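Local coordinates for protein probable glutathione S-transferase (Pseudomonas aeruginosa, PDB 6JWK) that probably acts as a glutathione-dependent maleylpyruvate isomerase, a zeta-class member of the glutathione S-transferase superfamily, at residues B[84-87]-B[88-91]; B[141-144]-B[145-149]; B[187-190]-B[191-195]; B[196-199]-B[200-204]. One frame throughout, in Å; residues are numbered along the deposited sequence.

Contact 1 (B[84-87]-B[88-91]); sequences PLDP and LHRA
The N-cap of helix 87-103, where Asp86 receives the backbone N-H of His89, illustrates how a loop can be fastened to a new helix from two directions. Asp86 OD2 accepts from His89 N at 3.0 Å, using the lone pair that faces away from OD1. CG of Asp86 stands anti to that residue's own N (chi1 180°), which turns the carboxylate forward to the first turn. OD2 also comes over one face of the His89 imidazole, lying toward the rim, with OD2 to CG of His89 at 3.4 Å. The main chain starts the helix with Arg90 N bonded to Asp86 O (2.8 Å) and Ala91 N to Pro87 O (2.9 Å). Meanwhile the Arg90 side chain folds back over the loop, bent at chi3 (56°). Its NH2 donates to Pro84 O at 3.0 Å and to Leu85 O at 2.7 Å. Both oxygens lie in the guanidinium plane, but NH2 sits well above the Leu85 carbonyl plane. Pro87 CA lies over one guanidinium face, and Arg90 NE forms a salt bridge with Asp71 of the second subunit. The arrangement is that of an aspartate N-cap with a proline at the first helical position, here forming part of the dimer interface of a GST fold.

Contact 2 (B[141-144]-B[145-149]); sequences AAET and LLNRH
Residues 141-144 and 145-149 run on as the last turns of helix 124-149, a helix of the all-helical GST C-terminal domain. Ordinary i to i+4 bonds join them: Leu145 N to Ala141 O (3.0 Å), Leu146 N to Ala142 O (2.9 Å), Asn147 N to Glu143 O (3.0 Å) and Arg148 N to Thr144 O (2.9 Å). The helix separates its side chains by face. On the inner side Ala142 and Leu145 meet helix 87-103, while Leu146 meets helix 185-195. Glu143 is buried as well, its chain bent at chi2 (82°) and its carboxylate taken up by the start of helix 185-195, where OE1 accepts from Leu187 N and OE2 from Ala186 N, a pairing expected to suit a negative charge near a helix N-terminus. The Asn147 amide crosses the carboxylate without bonding to it, ND2 lying 3.9 Å from Glu143 OE2, with amide and carboxylate planes almost perpendicular (86°). On the outer side Thr144 and Arg148 lie alongside each other and point the same way. The Arg148 chain is extended from CG to NE, bringing Thr144 CG2 over one face of the guanidinium, with that methyl carbon 4.0 Å from Arg148 NE.

Contact 3 (B[187-190]-B[191-195]); sequences LLEL and EGRCL
Over one face of the Arg193 guanidinium lies Glu189 CG, and the Glu189 carboxylate sits over the NH2 end of that group, OE1 and OE2 both 3.3 Å from Arg193 NH2, the two planes 30° apart. The side chains run alongside each other in the same direction, one helical turn apart. Because the carboxylate sits above the guanidinium instead of at its edge, the salt bridge from Glu189 OE1 to Arg193 NH2 rests on charge alone, and no N-H points at the oxygen. Directed bonding is found further off, where Arg193 NH1 donates to the carbonyl of Ala153. Glu189 reaches this position with CG anti to its backbone N (chi1 172°) and the chain extended beyond CG. This i to i+4 acid-base pair lies on the outer face of helix 185-195, whose turns are closed by Glu191 N to Leu187 O (2.8 Å), Arg193 N to Glu189 O and Cys194 N to Leu190 O. Between helices 124-149 and 162-176, in the helical domain of the GST fold, the inward side carries Leu187 and Leu190; Leu190 CD1 approaches Cys194 SG at 4.3 Å. Glu191, though buried, is well supplied with partners: OE2 forms a salt bridge with Arg175, and a water donates to OE1 (2.7 Å) and also to Leu188 O (2.9 Å). Leu188 lies beside the same carboxylate, its CD2 3.7 Å from Glu191 OE1.

Contact 4 (B[196-199]-B[200-204]); sequences ALEA and FQRAS
A short helix and its two ends make up this contact, local in sequence but placed where the C-terminal helical domain of the chain turns back toward helix 10-22. Leu197 occupies the N-cap position, and its carbonyl oxygen begins the turn: Gln201 N donates to Leu197 O at 3.1 Å, while Phe200 N makes a weak bond to the same oxygen. One residue on, Arg202 N donates to Glu198 O at 2.8 Å, and Ala203 N to Ala199 O follows. Leu197 and Phe200 extend side by side, with the CD1 methyl of Leu197 4.0 Å from CD1 of the Phe200 ring. With CG of Phe200 anti to the carbonyl carbon (chi1 -78°), the ring lies beside Leu197 and points into the interior between Ile17 of helix 10-22 and Val168 of helix 162-176. Helix 10-22 belongs to the thioredoxin-like N-terminal domain, so Phe200, Ala199 and Ala203 join the two domains of the GST fold. The solvent-facing side is polar. Glu198 and Arg202 lie alongside each other, their carboxylate and guanidinium planes 47° apart, and a long salt bridge spans Glu198 OE2 and Arg202 NH2 (3.4 Å), containing only a weak hydrogen bond. OE2 also touches Arg202 CD at 3.2 Å. Arg202, bent at chi3 (77°), has its stronger partner in Asp25, which forms a salt bridge with NH1. At the helix end, the Gln201 carbonyl is gripped twice, by Ser204 OG at 2.7 Å and by Ser204 N at 3.2 Å.

Three of the four contacts form a connected path through the helical domain. Contacts 2 and 3 touch through Glu143 OE1 and Leu187 N (2.9 Å), beside leucine packing in which Leu146 CD1 comes within 3.8 Å of Leu190 CD2. Contact 3 passes directly into contact 4, with Gln201 NE2 2.9 Å from Leu195 O and the CB of Phe200 3.2 Å from Cys194 O. Contact 1 stands apart at the subunit interface: its nearest atoms are about 6 Å from contact 2, and its centre is about 25 Å from that of contact 4. Bound glycerol, probably from the crystallisation liquor, lies near the side chains of Arg90 in contact 1 and Leu188 in contact 3.

Contact 1 (B[84-87]-B[88-91])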
loop_
_atom_site.group_PDB
_atom_site.type_symbol
_atom_site.label_atom_id
_atom_site.label_comp_id
_atom_site.label_asym_id
_atom_site.label_seq_id
_atom_site.Cartn_x
_atom_site.Cartn_y
_atom_site.Cartn_z
ATOM N N PRO B 84 9.994 -9.914 7.941
ATOM C CA PRO B 84 11.143 -10.808 7.902
ATOM C C PRO B 84 12.457 -10.123 7.510
ATOM O O PRO B 84 12.445 -9.171 6.746
ATOM C CB PRO B 84 10.786 -11.797 6.793
ATOM C CG PRO B 84 9.283 -11.725 6.745
ATOM C CD PRO B 84 8.979 -10.265 6.948
ATOM N N LEU B 85 13.562 -10.664 8.012
ATOM C CA LEU B 85 14.926 -10.183 7.697
ATOM C C LEU B 85 15.361 -10.760 6.354
ATOM O O LEU B 85 15.974 -10.030 5.565
ATOM C CB LEU B 85 15.873 -10.642 8.812
ATOM C CG LEU B 85 15.995 -9.676 9.980
ATOM C CD1 LEU B 85 17.061 -10.164 10.962
ATOM C CD2 LEU B 85 16.305 -8.283 9.472
ATOM N N ASP B 86 15.077 -12.033 6.105
ATOM C CA ASP B 86 15.451 -12.678 4.821
ATOM C C ASP B 86 14.757 -11.960 3.654
ATOM O O ASP B 86 13.532 -11.788 3.683
ATOM C CB ASP B 86 15.055 -14.136 4.821
ATOM C CG ASP B 86 15.416 -14.832 3.520
ATOM O OD1 ASP B 86 16.452 -15.470 3.504
ATOM O OD2 ASP B 86 14.634 -14.776 2.561
ATOM N N PRO B 87 15.499 -11.589 2.586
ATOM C CA PRO B 87 14.977 -10.745 1.508
ATOM C C PRO B 87 13.857 -11.358 0.682
ATOM O O PRO B 87 12.860 -10.706 0.418
ATOM C CB PRO B 87 16.175 -10.546 0.559
ATOM C CG PRO B 87 17.365 -10.714 1.456
ATOM C CD PRO B 87 16.963 -11.763 2.457
ATOM N N LEU B 88 14.025 -12.629 0.351
ATOM C CA LEU B 88 12.969 -13.375 -0.341
ATOM C C LEU B 88 11.710 -13.470 0.553
ATOM O O LEU B 88 10.595 -13.182 0.042
ATOM C CB LEU B 88 13.487 -14.753 -0.740
ATOM C CG LEU B 88 12.396 -15.617 -1.352
ATOM C CD1 LEU B 88 11.858 -14.935 -2.583
ATOM C CD2 LEU B 88 12.884 -17.013 -1.682
ATOM N N HIS B 89 11.850 -13.851 1.815
ATOM C CA HIS B 89 10.701 -14.049 2.728
ATOM C C HIS B 89 10.049 -12.678 2.914
ATOM O O HIS B 89 8.816 -12.617 3.017
ATOM C CB HIS B 89 11.162 -14.711 4.042
ATOM C CG HIS B 89 11.777 -16.055 3.814
ATOM N ND1 HIS B 89 12.413 -16.750 4.812
ATOM C CD2 HIS B 89 11.857 -16.828 2.704
ATOM C CE1 HIS B 89 12.894 -17.884 4.323
ATOM N NE2 HIS B 89 12.527 -17.973 3.051
ATOM N N ARG B 90 10.849 -11.613 2.976
ATOM C CA ARG B 90 10.298 -10.242 3.148
ATOM C C ARG B 90 9.463 -9.873 1.903
ATOM O O ARG B 90 8.290 -9.413 2.067
ATOM C CB ARG B 90 11.414 -9.230 3.422
ATOM C CG ARG B 90 10.857 -7.818 3.612
ATOM C CD ARG B 90 11.811 -6.799 4.165
ATOM N NE ARG B 90 12.992 -6.718 3.351
ATOM C CZ ARG B 90 14.138 -7.343 3.594
ATOM N NH1 ARG B 90 15.162 -7.165 2.776
ATOM N NH2 ARG B 90 14.275 -8.139 4.647
ATOM N N ALA B 91 9.992 -10.101 0.692
ATOM C CA ALA B 91 9.301 -9.759 -0.573
ATOM C C ALA B 91 7.963 -10.491 -0.623
ATOM O O ALA B 91 6.964 -9.887 -0.986
ATOM C CB ALA B 91 10.149 -10.070 -1.784
#

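Contact 2 (B[141-144]-B[145-149])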
loop_
_atom_site.group_PDB
_atom_site.type_symbol
_atom_site.label_atom_id
_atom_site.label_comp_id
_atom_site.label_asym_id
_atom_site.label_seq_id
_atom_site.Cartn_x
_atom_site.Cartn_y
_atom_site.Cartn_z
ATOM N N ALA B 141 -6.751 -14.188 -4.658
ATOM C CA ALA B 141 -5.297 -14.052 -4.902
ATOM C C ALA B 141 -4.570 -14.262 -3.570
ATOM O O ALA B 141 -3.545 -14.928 -3.583
ATOM C CB ALA B 141 -4.981 -12.694 -5.543
ATOM N N ALA B 142 -5.126 -13.773 -2.457
ATOM C CA ALA B 142 -4.505 -13.859 -1.103
ATOM C C ALA B 142 -4.426 -15.335 -0.677
ATOM O O ALA B 142 -3.404 -15.756 -0.197
ATOM C CB ALA B 142 -5.304 -13.047 -0.101
ATOM N N GLU B 143 -5.496 -16.084 -0.905
ATOM C CA GLU B 143 -5.587 -17.550 -0.581
ATOM C C GLU B 143 -4.434 -18.232 -1.320
ATOM O O GLU B 143 -3.704 -18.996 -0.705
ATOM C CB GLU B 143 -6.980 -18.061 -0.982
ATOM C CG GLU B 143 -7.179 -19.565 -0.844
ATOM C CD GLU B 143 -7.513 -20.040 0.563
ATOM O OE1 GLU B 143 -7.616 -19.144 1.474
ATOM O OE2 GLU B 143 -7.647 -21.300 0.780
ATOM N N THR B 144 -4.235 -17.942 -2.606
ATOM C CA THR B 144 -3.157 -18.563 -3.430
ATOM C C THR B 144 -1.778 -18.170 -2.896
ATOM O O THR B 144 -0.903 -19.074 -2.745
ATOM C CB THR B 144 -3.320 -18.194 -4.920
ATOM O OG1 THR B 144 -4.552 -18.787 -5.278
ATOM C CG2 THR B 144 -2.230 -18.724 -5.819
ATOM N N LEU B 145 -1.561 -16.893 -2.552
ATOM C CA LEU B 145 -0.214 -16.501 -2.054
ATOM C C LEU B 145 0.051 -17.227 -0.729
ATOM O O LEU B 145 1.186 -17.567 -0.473
ATOM C CB LEU B 145 -0.115 -14.971 -1.881
ATOM C CG LEU B 145 -0.195 -14.174 -3.182
ATOM C CD1 LEU B 145 -0.135 -12.702 -2.847
ATOM C CD2 LEU B 145 0.885 -14.526 -4.206
ATOM N N LEU B 146 -0.944 -17.307 0.148
ATOM C CA LEU B 146 -0.784 -17.978 1.463
ATOM C C LEU B 146 -0.408 -19.440 1.209
ATOM O O LEU B 146 0.598 -19.878 1.767
ATOM C CB LEU B 146 -2.065 -17.855 2.294
ATOM C CG LEU B 146 -2.046 -18.570 3.638
ATOM C CD1 LEU B 146 -0.939 -18.029 4.527
ATOM C CD2 LEU B 146 -3.403 -18.458 4.316
ATOM N N ASN B 147 -1.165 -20.127 0.368
ATOM C CA ASN B 147 -0.918 -21.560 0.035
ATOM C C ASN B 147 0.450 -21.776 -0.595
ATOM O O ASN B 147 1.071 -22.765 -0.244
ATOM C CB ASN B 147 -1.942 -22.120 -0.931
ATOM C CG ASN B 147 -3.257 -22.366 -0.244
ATOM O OD1 ASN B 147 -3.274 -22.693 0.939
ATOM N ND2 ASN B 147 -4.344 -22.206 -0.984
ATOM N N ARG B 148 0.950 -20.858 -1.426
ATOM C CA ARG B 148 2.218 -21.050 -2.179
ATOM C C ARG B 148 3.428 -20.532 -1.435
ATOM O O ARG B 148 4.501 -21.070 -1.670
ATOM C CB ARG B 148 2.147 -20.383 -3.557
ATOM C CG ARG B 148 1.015 -21.005 -4.351
ATOM C CD ARG B 148 1.201 -21.015 -5.823
ATOM N NE ARG B 148 0.153 -21.818 -6.414
ATOM C CZ ARG B 148 0.002 -21.978 -7.710
ATOM N NH1 ARG B 148 0.882 -21.440 -8.532
ATOM N NH2 ARG B 148 -0.975 -22.735 -8.173
ATOM N N HIS B 149 3.318 -19.542 -0.555
ATOM C CA HIS B 149 4.546 -18.878 -0.058
ATOM C C HIS B 149 4.694 -18.915 1.462
ATOM O O HIS B 149 5.730 -18.435 1.934
ATOM C CB HIS B 149 4.615 -17.437 -0.589
ATOM C CG HIS B 149 4.679 -17.365 -2.080
ATOM N ND1 HIS B 149 4.097 -16.325 -2.803
ATOM C CD2 HIS B 149 5.264 -18.180 -2.992
ATOM C CE1 HIS B 149 4.293 -16.547 -4.101
ATOM N NE2 HIS B 149 4.976 -17.694 -4.247
#

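Contact 3 (B[187-190]-B[191-195])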
loop_
_atom_site.group_PDB
_atom_site.type_symbol
_atom_site.label_atom_id
_atom_site.label_comp_id
_atom_site.label_asym_id
_atom_site.label_seq_id
_atom_site.Cartn_x
_atom_site.Cartn_y
_atom_site.Cartn_z
ATOM N N LEU B 187 -7.329 -18.985 4.363
ATOM C CA LEU B 187 -7.402 -17.648 5.031
ATOM C C LEU B 187 -8.202 -17.786 6.339
ATOM O O LEU B 187 -7.734 -17.275 7.395
ATOM C CB LEU B 187 -8.038 -16.588 4.119
ATOM C CG LEU B 187 -7.307 -16.199 2.825
ATOM C CD1 LEU B 187 -8.030 -15.029 2.161
ATOM C CD2 LEU B 187 -5.831 -15.859 3.051
ATOM N N LEU B 188 -9.330 -18.504 6.303
ATOM C CA LEU B 188 -10.163 -18.731 7.505
ATOM C C LEU B 188 -9.342 -19.471 8.578
ATOM O O LEU B 188 -9.363 -19.060 9.746
ATOM C CB LEU B 188 -11.475 -19.458 7.167
ATOM C CG LEU B 188 -12.409 -18.664 6.275
ATOM C CD1 LEU B 188 -13.615 -19.499 5.859
ATOM C CD2 LEU B 188 -12.842 -17.375 6.960
ATOM N N GLU B 189 -8.567 -20.450 8.202
ATOM C CA GLU B 189 -7.791 -21.219 9.184
ATOM C C GLU B 189 -6.732 -20.292 9.806
ATOM O O GLU B 189 -6.517 -20.346 11.045
ATOM C CB GLU B 189 -7.192 -22.444 8.496
ATOM C CG GLU B 189 -6.219 -23.202 9.367
ATOM C CD GLU B 189 -5.512 -24.299 8.602
ATOM O OE1 GLU B 189 -4.707 -23.978 7.669
ATOM O OE2 GLU B 189 -5.812 -25.457 8.895
ATOM N N LEU B 190 -6.061 -19.470 8.991
ATOM C CA LEU B 190 -5.008 -18.583 9.542
ATOM C C LEU B 190 -5.677 -17.592 10.486
ATOM O O LEU B 190 -5.138 -17.303 11.547
ATOM C CB LEU B 190 -4.306 -17.886 8.384
ATOM C CG LEU B 190 -3.259 -16.839 8.738
ATOM C CD1 LEU B 190 -2.207 -17.429 9.656
ATOM C CD2 LEU B 190 -2.647 -16.251 7.457
ATOM N N GLU B 191 -6.817 -17.066 10.070
ATOM C CA GLU B 191 -7.563 -16.117 10.909
ATOM C C GLU B 191 -7.848 -16.762 12.266
ATOM O O GLU B 191 -7.626 -16.091 13.276
ATOM C CB GLU B 191 -8.826 -15.683 10.192
ATOM C CG GLU B 191 -9.666 -14.735 11.016
ATOM C CD GLU B 191 -11.056 -14.491 10.438
ATOM O OE1 GLU B 191 -11.525 -15.366 9.730
ATOM O OE2 GLU B 191 -11.661 -13.380 10.679
ATOM N N GLY B 192 -8.330 -18.009 12.285
ATOM C CA GLY B 192 -8.638 -18.742 13.533
ATOM C C GLY B 192 -7.396 -18.913 14.383
ATOM O O GLY B 192 -7.470 -18.662 15.601
ATOM N N ARG B 193 -6.238 -19.220 13.786
ATOM C CA ARG B 193 -5.003 -19.328 14.588
ATOM C C ARG B 193 -4.670 -17.992 15.246
ATOM O O ARG B 193 -4.174 -17.995 16.375
ATOM C CB ARG B 193 -3.765 -19.731 13.792
ATOM C CG ARG B 193 -3.844 -21.147 13.289
ATOM C CD ARG B 193 -2.553 -21.657 12.687
ATOM N NE ARG B 193 -3.032 -22.868 12.055
ATOM C CZ ARG B 193 -2.595 -23.350 10.914
ATOM N NH1 ARG B 193 -1.675 -22.701 10.224
ATOM N NH2 ARG B 193 -3.074 -24.497 10.470
ATOM N N CYS B 194 -4.807 -16.897 14.530
ATOM C CA CYS B 194 -4.553 -15.540 15.106
ATOM C C CYS B 194 -5.528 -15.203 16.250
ATOM O O CYS B 194 -5.071 -14.768 17.329
ATOM C CB CYS B 194 -4.685 -14.516 13.989
ATOM S SG CYS B 194 -3.368 -14.666 12.753
ATOM N N LEU B 195 -6.832 -15.342 16.014
ATOM C CA LEU B 195 -7.886 -14.955 16.990
ATOM C C LEU B 195 -7.827 -15.833 18.246
ATOM O O LEU B 195 -8.381 -15.400 19.277
ATOM C CB LEU B 195 -9.266 -15.040 16.365
ATOM C CG LEU B 195 -9.465 -14.142 15.147
ATOM C CD1 LEU B 195 -10.884 -14.235 14.633
ATOM C CD2 LEU B 195 -9.163 -12.707 15.489
HETATM O O HOH W 1 -11.726 -17.832 10.769
#

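Contact 4 (B[196-199]-B[200-204])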
loop_
_atom_site.group_PDB
_atom_site.type_symbol
_atom_site.label_atom_id
_atom_site.label_comp_id
_atom_site.label_asym_id
_atom_site.label_seq_id
_atom_site.Cartn_x
_atom_site.Cartn_y
_atom_site.Cartn_z
ATOM N N ALA B 196 -7.143 -16.981 18.202
ATOM C CA ALA B 196 -6.949 -17.814 19.420
ATOM C C ALA B 196 -5.890 -17.186 20.319
ATOM O O ALA B 196 -5.705 -17.663 21.427
ATOM C CB ALA B 196 -6.549 -19.221 19.077
ATOM N N LEU B 197 -5.113 -16.239 19.805
ATOM C CA LEU B 197 -4.001 -15.653 20.566
ATOM C C LEU B 197 -4.516 -14.461 21.394
ATOM O O LEU B 197 -5.249 -13.625 20.859
ATOM C CB LEU B 197 -2.909 -15.193 19.601
ATOM C CG LEU B 197 -2.227 -16.303 18.792
ATOM C CD1 LEU B 197 -1.241 -15.667 17.834
ATOM C CD2 LEU B 197 -1.523 -17.305 19.707
ATOM N N GLU B 198 -3.968 -14.288 22.589
ATOM C CA GLU B 198 -4.305 -13.155 23.481
ATOM C C GLU B 198 -4.000 -11.814 22.771
ATOM O O GLU B 198 -4.788 -10.872 22.961
ATOM C CB GLU B 198 -3.546 -13.316 24.801
ATOM C CG GLU B 198 -3.840 -12.197 25.786
ATOM C CD GLU B 198 -2.736 -11.940 26.802
ATOM O OE1 GLU B 198 -2.299 -12.914 27.471
ATOM O OE2 GLU B 198 -2.304 -10.771 26.908
ATOM N N ALA B 199 -2.866 -11.686 22.065
ATOM C CA ALA B 199 -2.446 -10.420 21.419
ATOM C C ALA B 199 -3.562 -9.981 20.457
ATOM O O ALA B 199 -3.947 -8.825 20.463
ATOM C CB ALA B 199 -1.112 -10.572 20.713
ATOM N N PHE B 200 -4.115 -10.886 19.662
ATOM C CA PHE B 200 -5.181 -10.503 18.707
ATOM C C PHE B 200 -6.484 -10.175 19.438
ATOM O O PHE B 200 -7.241 -9.222 19.031
ATOM C CB PHE B 200 -5.376 -11.612 17.687
ATOM C CG PHE B 200 -4.319 -11.611 16.626
ATOM C CD1 PHE B 200 -3.095 -12.217 16.848
ATOM C CD2 PHE B 200 -4.595 -11.060 15.377
ATOM C CE1 PHE B 200 -2.139 -12.230 15.836
ATOM C CE2 PHE B 200 -3.648 -11.095 14.375
ATOM C CZ PHE B 200 -2.411 -11.636 14.611
ATOM N N GLN B 201 -6.819 -10.981 20.441
ATOM C CA GLN B 201 -8.056 -10.735 21.225
ATOM C C GLN B 201 -7.987 -9.346 21.895
ATOM O O GLN B 201 -8.980 -8.625 21.791
ATOM C CB GLN B 201 -8.254 -11.830 22.270
ATOM C CG GLN B 201 -8.533 -13.211 21.692
ATOM C CD GLN B 201 -8.202 -14.320 22.670
ATOM O OE1 GLN B 201 -7.734 -14.101 23.787
ATOM N NE2 GLN B 201 -8.334 -15.542 22.218
ATOM N N ARG B 202 -6.839 -8.958 22.473
ATOM C CA ARG B 202 -6.665 -7.598 23.074
ATOM C C ARG B 202 -6.869 -6.513 22.016
ATOM O O ARG B 202 -7.457 -5.430 22.340
ATOM C CB ARG B 202 -5.260 -7.421 23.645
ATOM C CG ARG B 202 -5.010 -8.227 24.904
ATOM C CD ARG B 202 -3.512 -8.361 25.134
ATOM N NE ARG B 202 -3.014 -7.114 25.659
ATOM C CZ ARG B 202 -2.957 -6.819 26.961
ATOM N NH1 ARG B 202 -2.510 -5.635 27.361
ATOM N NH2 ARG B 202 -3.326 -7.715 27.867
ATOM N N ALA B 203 -6.342 -6.742 20.803
ATOM C CA ALA B 203 -6.347 -5.751 19.707
ATOM C C ALA B 203 -7.740 -5.634 19.095
ATOM O O ALA B 203 -8.018 -4.663 18.404
ATOM C CB ALA B 203 -5.298 -6.124 18.684
ATOM N N SER B 204 -8.597 -6.621 19.285
ATOM C CA SER B 204 -9.880 -6.687 18.551
ATOM C C SER B 204 -10.700 -5.428 18.843
ATOM O O SER B 204 -10.678 -4.879 19.935
ATOM C CB SER B 204 -10.651 -7.980 18.924
ATOM O OG SER B 204 -11.065 -7.936 20.291
#